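Local coordinates for protein glycerol trinitrate reductase (Agrobacterium tumefaciens, PDB 5EPD) that probably uses bound FMN to reduce nitrate esters such as glycerol trinitrate, as an Old Yellow Enzyme relative, seen here in an FMN-free form, at residues Ala53-Gly58 with Gln97-Gly102; Leu60-Tyr65 with Lys104-Ala109. One frame throughout, in Å; residues are numbered along the deposited sequence.

Contact 1 (Ala53-Gly58 with Gln97-Gly102); sequences AGFVPG and QAQIDG
The carboxamide of Gln99 donates through NE2 to the backbone carbonyl of Gly54, the one hydrogen bond that crosses between Ala53-Gly58 and Gln97-Gly102. NE2 lies 2.8 Å from Gly54 O with an N-H...O angle of 170°, so the bond is nearly straight; the acceptor sits in the amide plane, while the donor is tilted 29° from the plane of the carbonyl. The other end of the amide is held too: OE1 accepts from the backbone N of Tyr95 and of Thr96, and partners at both ends fix the rotation of the group. The same NE2 stands at the edge of the Phe55 ring, in its plane, and approaches Phe55 CB to 3.6 Å.

Phe55 and Val56 form the two-residue side of a G1 beta bulge in the small antiparallel pair of strands 51-52 and 56-57, which lies against the first turns of helix 97-112 of the TIM barrel.

Van der Waals packing continues along the helix. Val56 has CG1 anti to its backbone N (chi1 177°), setting that branch between Ala98 O, 3.8 Å away, and Gly102 CA at 4.2 Å, whereas its CG2 meets Ala98 CB at 3.7 Å. Two atoms of the Pro57 ring rest against the helix backbone, CG 3.8 Å from Gly102 C and CD 3.9 Å from Gln99 O. Gly102, with no side chain, presents its bare backbone to Val56 and Pro57.

Contact 2 (Leu60-Tyr65 with Lys104-Ala109); sequences LTAGYY and KKVTAA
Val106 meets both Ala62 and Tyr65, one methyl for each, and no hydrogen bond joins Leu60-Tyr65 to Lys104-Ala109. With CG1 anti to the backbone N (chi1 179°), that branch reaches the Tyr65 ring at CD2, 3.4 Å away, approaching obliquely. CG2 turns instead to the start of the other helix, lying 3.8 Å from Ala62 N and 4.1 Å from Ala62 CB.

Ala62 and Ala109 set their small side chains against each other where the helices come close. Ala62 CB touches Ala109 CB at 3.9 Å and lies 4.0 Å from Lys105 O, and the CA atoms of Ala62 and Val106 are 4.1 Å apart. The axes of 61-65 and 104-109 approach to 8.3 Å and cross at -27°, so these two short helical segments run nearly parallel. The first belongs to helix 61-66, the second to helix 97-112, which follows the second strand, 73-80, of the TIM barrel.

The hydroxyls of the two buried residues Tyr65 and Thr61 find their partners outside the two segments. Tyr65 OH hydrogen-bonds to Glu77 OE1 on strand 73-80, tethering the far end of the ring that Val106 touches. Thr61, whose CG2 comes only to 4.4 Å from Val106 CG2, hydrogen-bonds through OG1 to the hydroxyl of Tyr372.

Contacts 1 and 2 share helix 97-112: Gln97-Gly102 serves the first, and Lys104-Ala109, further along, the second. Their partners, strand 56-57 and helix 61-66, also follow each other in the chain, so the chain meets the helix twice, advancing in the same direction along it. The centres of the two contacts are about 12 Å apart, and both lie about 18 Å from the centre of the chain, on the same side of it. Contact 1 is the more superficial and includes a hydrogen bond, whereas contact 2 is apolar and partly buried. The two contacts touch where Gln97 NE2 and Lys104 NZ pack 4.3 Å apart.

Contact 1 (Ala53-Gly58 with Gln97-Gly102)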
loop_
_atom_site.group_PDB
_atom_site.type_symbol
_atom_site.label_atom_id
_atom_site.label_comp_id
_atom_site.label_asym_id
_atom_site.label_seq_id
_atom_site.Cartn_x
_atom_site.Cartn_y
_atom_site.Cartn_z
ATOM N N ALA A 53 -14.423 5.878 14.904
ATOM C CA ALA A 53 -15.797 5.503 14.533
ATOM C C ALA A 53 -16.040 5.564 13.022
ATOM O O ALA A 53 -15.652 6.536 12.373
ATOM C CB ALA A 53 -16.797 6.420 15.248
ATOM N N GLY A 54 -16.674 4.532 12.468
ATOM C CA GLY A 54 -16.931 4.490 11.029
ATOM C C GLY A 54 -15.686 4.460 10.137
ATOM O O GLY A 54 -15.753 4.830 8.967
ATOM N N PHE A 55 -14.558 4.002 10.685
ATOM C CA PHE A 55 -13.325 3.821 9.906
ATOM C C PHE A 55 -12.862 5.149 9.265
ATOM O O PHE A 55 -12.148 5.187 8.230
ATOM C CB PHE A 55 -13.509 2.703 8.868
ATOM C CG PHE A 55 -14.268 1.530 9.400
ATOM C CD1 PHE A 55 -13.736 0.756 10.417
ATOM C CD2 PHE A 55 -15.523 1.218 8.911
ATOM C CE1 PHE A 55 -14.445 -0.323 10.944
ATOM C CE2 PHE A 55 -16.238 0.134 9.415
ATOM C CZ PHE A 55 -15.704 -0.636 10.441
ATOM N N VAL A 56 -13.255 6.226 9.942
ATOM C CA VAL A 56 -12.889 7.578 9.582
ATOM C C VAL A 56 -11.525 7.854 10.200
ATOM O O VAL A 56 -11.273 7.423 11.322
ATOM C CB VAL A 56 -13.946 8.570 10.133
ATOM C CG1 VAL A 56 -13.563 10.004 9.829
ATOM C CG2 VAL A 56 -15.336 8.248 9.562
ATOM N N PRO A 57 -10.641 8.578 9.475
ATOM C CA PRO A 57 -9.313 8.870 10.021
ATOM C C PRO A 57 -9.415 9.513 11.389
ATOM O O PRO A 57 -10.214 10.427 11.574
ATOM C CB PRO A 57 -8.716 9.847 9.002
ATOM C CG PRO A 57 -9.391 9.502 7.722
ATOM C CD PRO A 57 -10.803 9.141 8.116
ATOM N N GLY A 58 -8.629 9.011 12.338
ATOM C CA GLY A 58 -8.621 9.525 13.711
ATOM C C GLY A 58 -8.108 10.950 13.777
ATOM O O GLY A 58 -7.473 11.455 12.847
ATOM N N GLN A 97 -18.948 8.843 2.720
ATOM C CA GLN A 97 -18.675 10.292 2.771
ATOM C C GLN A 97 -17.951 10.743 4.038
ATOM O O GLN A 97 -17.058 11.596 3.945
ATOM C CB GLN A 97 -19.963 11.119 2.646
ATOM C CG GLN A 97 -19.713 12.586 2.301
ATOM C CD GLN A 97 -19.036 12.779 0.930
ATOM O OE1 GLN A 97 -19.283 12.029 -0.010
ATOM N NE2 GLN A 97 -18.176 13.791 0.820
ATOM N N ALA A 98 -18.350 10.207 5.204
ATOM C CA ALA A 98 -17.658 10.462 6.484
ATOM C C ALA A 98 -16.146 10.259 6.351
ATOM O O ALA A 98 -15.362 11.124 6.732
ATOM C CB ALA A 98 -18.206 9.568 7.593
ATOM N N GLN A 99 -15.744 9.131 5.767
ATOM C CA GLN A 99 -14.322 8.840 5.549
ATOM C C GLN A 99 -13.673 9.825 4.571
ATOM O O GLN A 99 -12.613 10.397 4.849
ATOM C CB GLN A 99 -14.155 7.410 5.045
ATOM C CG GLN A 99 -14.586 6.352 6.063
ATOM C CD GLN A 99 -15.052 5.045 5.417
ATOM O OE1 GLN A 99 -15.022 4.884 4.182
ATOM N NE2 GLN A 99 -15.522 4.110 6.256
ATOM N N ILE A 100 -14.314 10.040 3.432
ATOM C CA ILE A 100 -13.815 11.002 2.471
ATOM C C ILE A 100 -13.491 12.323 3.173
ATOM O O ILE A 100 -12.369 12.861 3.055
ATOM C CB ILE A 100 -14.848 11.233 1.354
ATOM C CG1 ILE A 100 -15.028 9.940 0.541
ATOM C CG2 ILE A 100 -14.409 12.375 0.442
ATOM C CD1 ILE A 100 -16.138 9.998 -0.492
ATOM N N ASP A 101 -14.475 12.826 3.931
ATOM C CA ASP A 101 -14.350 14.125 4.593
ATOM C C ASP A 101 -13.252 14.131 5.650
ATOM O O ASP A 101 -12.518 15.122 5.759
ATOM C CB ASP A 101 -15.697 14.601 5.147
ATOM C CG ASP A 101 -16.724 14.824 4.043
ATOM O OD1 ASP A 101 -16.369 14.777 2.836
ATOM O OD2 ASP A 101 -17.899 15.022 4.386
ATOM N N GLY A 102 -13.108 13.032 6.391
ATOM C CA GLY A 102 -11.925 12.838 7.239
ATOM C C GLY A 102 -10.588 12.923 6.472
ATOM O O GLY A 102 -9.607 13.534 6.949
#

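Contact 2 (Leu60-Tyr65 with Lys104-Ala109)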
loop_
_atom_site.group_PDB
_atom_site.type_symbol
_atom_site.label_atom_id
_atom_site.label_comp_id
_atom_site.label_asym_id
_atom_site.label_seq_id
_atom_site.Cartn_x
_atom_site.Cartn_y
_atom_site.Cartn_z
ATOM N N LEU A 60 -5.879 12.712 15.207
ATOM C CA LEU A 60 -4.456 13.063 15.143
ATOM C C LEU A 60 -3.746 12.705 13.835
ATOM O O LEU A 60 -2.549 13.020 13.671
ATOM C CB LEU A 60 -3.707 12.350 16.253
ATOM C CG LEU A 60 -4.270 12.543 17.653
ATOM C CD1 LEU A 60 -3.462 11.661 18.599
ATOM C CD2 LEU A 60 -4.247 14.020 18.065
ATOM N N THR A 61 -4.465 12.066 12.910
ATOM C CA THR A 61 -3.834 11.471 11.743
ATOM C C THR A 61 -3.350 12.516 10.722
ATOM O O THR A 61 -2.264 12.360 10.159
ATOM C CB THR A 61 -4.761 10.422 11.126
ATOM O OG1 THR A 61 -4.935 9.354 12.065
ATOM C CG2 THR A 61 -4.185 9.843 9.848
ATOM N N ALA A 62 -4.133 13.571 10.495
ATOM C CA ALA A 62 -3.662 14.708 9.683
ATOM C C ALA A 62 -2.275 15.139 10.148
ATOM O O ALA A 62 -1.335 15.211 9.344
ATOM C CB ALA A 62 -4.632 15.894 9.742
ATOM N N GLY A 63 -2.150 15.395 11.451
ATOM C CA GLY A 63 -0.864 15.771 12.050
ATOM C C GLY A 63 0.295 14.809 11.750
ATOM O O GLY A 63 1.426 15.226 11.412
ATOM N N TYR A 64 -0.002 13.524 11.896
ATOM C CA TYR A 64 0.942 12.446 11.678
ATOM C C TYR A 64 1.547 12.550 10.311
ATOM O O TYR A 64 2.770 12.530 10.186
ATOM C CB TYR A 64 0.192 11.118 11.849
ATOM C CG TYR A 64 0.843 9.884 11.309
ATOM C CD1 TYR A 64 1.973 9.353 11.926
ATOM C CD2 TYR A 64 0.274 9.191 10.229
ATOM C CE1 TYR A 64 2.550 8.189 11.462
ATOM C CE2 TYR A 64 0.832 8.012 9.755
ATOM C CZ TYR A 64 1.982 7.519 10.368
ATOM O OH TYR A 64 2.578 6.356 9.920
ATOM N N TYR A 65 0.698 12.689 9.295
ATOM C CA TYR A 65 1.150 12.740 7.913
ATOM C C TYR A 65 1.846 14.059 7.616
ATOM O O TYR A 65 2.919 14.066 7.011
ATOM C CB TYR A 65 -0.002 12.521 6.930
ATOM C CG TYR A 65 -0.467 11.065 6.823
ATOM C CD1 TYR A 65 0.363 10.086 6.271
ATOM C CD2 TYR A 65 -1.724 10.675 7.287
ATOM C CE1 TYR A 65 -0.055 8.768 6.173
ATOM C CE2 TYR A 65 -2.149 9.354 7.195
ATOM C CZ TYR A 65 -1.316 8.409 6.643
ATOM O OH TYR A 65 -1.754 7.102 6.540
ATOM N N LYS A 104 -10.001 14.522 3.703
ATOM C CA LYS A 104 -9.769 15.857 3.122
ATOM C C LYS A 104 -8.882 16.687 4.022
ATOM O O LYS A 104 -7.995 17.390 3.551
ATOM C CB LYS A 104 -11.072 16.603 2.869
ATOM C CG LYS A 104 -11.777 16.217 1.588
ATOM C CD LYS A 104 -13.157 16.843 1.579
ATOM C CE LYS A 104 -13.840 16.703 0.237
ATOM N NZ LYS A 104 -15.305 16.913 0.396
ATOM N N LYS A 105 -9.126 16.590 5.319
ATOM C CA LYS A 105 -8.306 17.280 6.280
ATOM C C LYS A 105 -6.842 16.816 6.212
ATOM O O LYS A 105 -5.918 17.615 6.387
ATOM C CB LYS A 105 -8.855 17.042 7.669
ATOM C CG LYS A 105 -10.281 17.521 7.880
ATOM C CD LYS A 105 -10.495 17.749 9.373
ATOM C CE LYS A 105 -11.873 18.284 9.704
ATOM N NZ LYS A 105 -12.824 17.151 9.827
ATOM N N VAL A 106 -6.635 15.523 5.963
ATOM C CA VAL A 106 -5.287 14.935 5.901
ATOM C C VAL A 106 -4.577 15.354 4.619
ATOM O O VAL A 106 -3.433 15.780 4.672
ATOM C CB VAL A 106 -5.341 13.393 5.995
ATOM C CG1 VAL A 106 -3.945 12.780 5.896
ATOM C CG2 VAL A 106 -6.028 12.975 7.291
ATOM N N THR A 107 -5.248 15.245 3.472
ATOM C CA THR A 107 -4.687 15.734 2.201
ATOM C C THR A 107 -4.362 17.244 2.261
ATOM O O THR A 107 -3.329 17.690 1.771
ATOM C CB THR A 107 -5.615 15.411 0.994
ATOM O OG1 THR A 107 -6.927 15.944 1.226
ATOM C CG2 THR A 107 -5.711 13.881 0.789
ATOM N N ALA A 108 -5.233 18.010 2.905
ATOM C CA ALA A 108 -5.017 19.447 3.146
ATOM C C ALA A 108 -3.782 19.708 3.981
ATOM O O ALA A 108 -2.966 20.574 3.625
ATOM C CB ALA A 108 -6.226 20.056 3.847
ATOM N N ALA A 109 -3.669 18.988 5.101
ATOM C CA ALA A 109 -2.518 19.147 6.011
ATOM C C ALA A 109 -1.169 18.841 5.318
ATOM O O ALA A 109 -0.177 19.573 5.470
ATOM C CB ALA A 109 -2.699 18.267 7.246
#